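Local structure of ORF 37 (Human herpesvirus 8 type M, 3FHD) at residues His347-Glu352 with Lys471-His476. The protein cleaves single- and double-stranded DNA as an endonuclease and exonuclease of the PD-(D/E)XK superfamily, processing branched viral DNA intermediates into packageable linear genomes. Numbering follows the deposited sequence.
Sequences HNLIRE and KHRLLH
Asn348 OD1 accepts a 2.6 Å hydrogen bond from water 1, and the same water accepts from Arg473 NH1 at 3.0 Å, so the polar link between the two segments runs through solvent. This is a water-bridged packing of two helices of this PD-(D/E)XK-superfamily nuclease, the short 348-355 and the long 468-489, away from the magnesium site. Water 1 also accepts from Leu349 N at 3.0 Å; one donated and two accepted bonds fix it at the first turn of helix 348-355. Leu349 N makes a second, weak bond to Asn348 OD1, with an N-H...O angle of only 123°. Asn348 has CG between its backbone N and carbonyl carbon (chi1 60°), which folds the amide back over the start of the helix and brings OD1 near both the water and Leu349 N. The segment axes come no closer than 11.5 Å and are inclined at 134°, too wide a spacing for backbone contact, so side chains bridge the gap. Arg473, the long one, reaches across with a bend at its third torsion, and Asn348 OD1 faces the NH1/NH2 edge of its guanidinium, 3.8 Å from each nitrogen, a separation that the water spans. Beside this polar link, the side chains of Leu349 and Arg473 run alongside each other, pointing opposite ways: the methyl CD1 of Leu349 lies over one guanidinium face, displaced away from NH2, and also packs on the Arg473 methylenes CB and CD. Leu474, which is buried, meets the same methyl with CG and CD2, being itself packed against Leu400 of helix 394-412 and Phe170 and Val174 of helix 170-175. Leu349 CD1 thus sits 3.9 Å from Arg473 CD and 4.1 Å from Leu474 CG.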
loop_
_atom_site.group_PDB
_atom_site.type_symbol
_atom_site.label_atom_id
_atom_site.label_comp_id
_atom_site.label_asym_id
_atom_site.label_seq_id
_atom_site.Cartn_x
_atom_site.Cartn_y
_atom_site.Cartn_z
ATOM N N HIS A 347 5.881 -13.786 -23.116
ATOM C CA HIS A 347 5.494 -13.801 -21.727
ATOM C C HIS A 347 6.627 -14.310 -20.831
ATOM O O HIS A 347 6.345 -14.971 -19.824
ATOM C CB HIS A 347 4.252 -14.677 -21.537
ATOM C CG HIS A 347 3.002 -14.124 -22.167
ATOM N ND1 HIS A 347 2.397 -14.714 -23.257
ATOM C CD2 HIS A 347 2.241 -13.048 -21.853
ATOM C CE1 HIS A 347 1.311 -14.033 -23.583
ATOM N NE2 HIS A 347 1.191 -13.021 -22.740
ATOM N N ASN A 348 7.883 -14.000 -21.175
ATOM C CA ASN A 348 9.038 -14.492 -20.404
ATOM C C ASN A 348 9.112 -13.967 -18.950
ATOM O O ASN A 348 9.474 -14.716 -18.032
ATOM C CB ASN A 348 10.387 -14.375 -21.176
ATOM C CG ASN A 348 10.754 -12.927 -21.573
ATOM O OD1 ASN A 348 9.887 -12.050 -21.671
ATOM N ND2 ASN A 348 12.064 -12.685 -21.824
ATOM N N LEU A 349 8.731 -12.712 -18.738
ATOM C CA LEU A 349 8.640 -12.163 -17.376
ATOM C C LEU A 349 7.606 -12.938 -16.546
ATOM O O LEU A 349 7.882 -13.317 -15.420
ATOM C CB LEU A 349 8.311 -10.669 -17.405
ATOM C CG LEU A 349 8.364 -9.905 -16.072
ATOM C CD1 LEU A 349 8.904 -8.511 -16.304
ATOM C CD2 LEU A 349 6.999 -9.868 -15.388
ATOM N N ILE A 350 6.426 -13.193 -17.123
ATOM C CA ILE A 350 5.395 -13.995 -16.444
ATOM C C ILE A 350 5.900 -15.395 -16.076
ATOM O O ILE A 350 5.741 -15.844 -14.935
ATOM C CB ILE A 350 4.034 -14.039 -17.224
ATOM C CG1 ILE A 350 3.284 -12.701 -17.104
ATOM C CG2 ILE A 350 3.132 -15.149 -16.691
ATOM C CD1 ILE A 350 2.811 -12.359 -15.698
ATOM N N ARG A 351 6.543 -16.067 -17.031
ATOM C CA ARG A 351 7.100 -17.391 -16.775
ATOM C C ARG A 351 8.063 -17.395 -15.580
ATOM O O ARG A 351 8.001 -18.286 -14.719
ATOM C CB ARG A 351 7.791 -17.928 -18.025
ATOM C CG ARG A 351 7.656 -19.412 -18.175
ATOM C CD ARG A 351 8.451 -19.925 -19.377
ATOM N NE ARG A 351 7.981 -19.345 -20.638
ATOM C CZ ARG A 351 7.035 -19.865 -21.420
ATOM N NH1 ARG A 351 6.413 -21.007 -21.100
ATOM N NH2 ARG A 351 6.711 -19.233 -22.540
ATOM N N GLU A 352 8.932 -16.385 -15.531
ATOM C CA GLU A 352 9.934 -16.236 -14.464
ATOM C C GLU A 352 9.257 -16.016 -13.098
ATOM O O GLU A 352 9.679 -16.578 -12.078
ATOM C CB GLU A 352 10.878 -15.090 -14.825
ATOM C CG GLU A 352 11.853 -14.648 -13.733
ATOM C CD GLU A 352 13.198 -15.364 -13.797
ATOM O OE1 GLU A 352 13.243 -16.593 -14.084
ATOM O OE2 GLU A 352 14.225 -14.683 -13.539
ATOM N N LYS A 471 11.315 -7.185 -11.390
ATOM C CA LYS A 471 11.082 -5.888 -10.734
ATOM C C LYS A 471 11.706 -4.732 -11.486
ATOM O O LYS A 471 11.078 -3.691 -11.669
ATOM C CB LYS A 471 11.669 -5.871 -9.335
ATOM C CG LYS A 471 10.762 -6.399 -8.287
ATOM C CD LYS A 471 11.554 -6.689 -7.051
ATOM C CE LYS A 471 11.454 -5.617 -6.028
ATOM N NZ LYS A 471 11.941 -6.104 -4.711
ATOM N N HIS A 472 12.965 -4.911 -11.896
ATOM C CA HIS A 472 13.664 -3.865 -12.647
ATOM C C HIS A 472 12.889 -3.448 -13.920
ATOM O O HIS A 472 12.733 -2.262 -14.186
ATOM C CB HIS A 472 15.106 -4.291 -12.956
ATOM C CG HIS A 472 15.869 -3.298 -13.784
ATOM N ND1 HIS A 472 15.922 -3.360 -15.165
ATOM C CD2 HIS A 472 16.624 -2.229 -13.429
ATOM C CE1 HIS A 472 16.669 -2.369 -15.620
ATOM N NE2 HIS A 472 17.100 -1.664 -14.588
ATOM N N ARG A 473 12.390 -4.422 -14.681
ATOM C CA ARG A 473 11.697 -4.111 -15.947
ATOM C C ARG A 473 10.369 -3.358 -15.708
ATOM O O ARG A 473 10.071 -2.371 -16.374
ATOM C CB ARG A 473 11.442 -5.374 -16.770
ATOM C CG ARG A 473 11.056 -4.997 -18.210
ATOM C CD ARG A 473 10.417 -6.108 -18.988
ATOM N NE ARG A 473 11.376 -7.125 -19.399
ATOM C CZ ARG A 473 11.022 -8.244 -20.024
ATOM N NH1 ARG A 473 9.733 -8.453 -20.314
ATOM N NH2 ARG A 473 11.944 -9.143 -20.359
ATOM N N LEU A 474 9.598 -3.841 -14.748
ATOM C CA LEU A 474 8.269 -3.266 -14.449
ATOM C C LEU A 474 8.395 -1.841 -13.900
ATOM O O LEU A 474 7.635 -0.929 -14.307
ATOM C CB LEU A 474 7.487 -4.192 -13.495
ATOM C CG LEU A 474 7.173 -5.581 -14.053
ATOM C CD1 LEU A 474 6.509 -6.464 -12.973
ATOM C CD2 LEU A 474 6.245 -5.507 -15.299
ATOM N N LEU A 475 9.364 -1.614 -13.006
ATOM C CA LEU A 475 9.574 -0.244 -12.446
ATOM C C LEU A 475 10.029 0.704 -13.564
ATOM O O LEU A 475 9.576 1.851 -13.625
ATOM C CB LEU A 475 10.610 -0.237 -11.306
ATOM C CG LEU A 475 10.254 -0.919 -9.978
ATOM C CD1 LEU A 475 11.552 -1.160 -9.108
ATOM C CD2 LEU A 475 9.192 -0.102 -9.216
ATOM N N HIS A 476 10.884 0.226 -14.473
ATOM C CA HIS A 476 11.291 1.046 -15.620
ATOM C C HIS A 476 10.082 1.463 -16.521
ATOM O O HIS A 476 9.978 2.610 -16.940
ATOM C CB HIS A 476 12.367 0.332 -16.458
ATOM C CG HIS A 476 12.688 1.040 -17.734
ATOM N ND1 HIS A 476 13.525 2.133 -17.779
ATOM C CD2 HIS A 476 12.247 0.846 -18.998
ATOM C CE1 HIS A 476 13.620 2.556 -19.029
ATOM N NE2 HIS A 476 12.856 1.789 -19.788
HETATM O O HOH W 1 7.840 -10.736 -20.784
#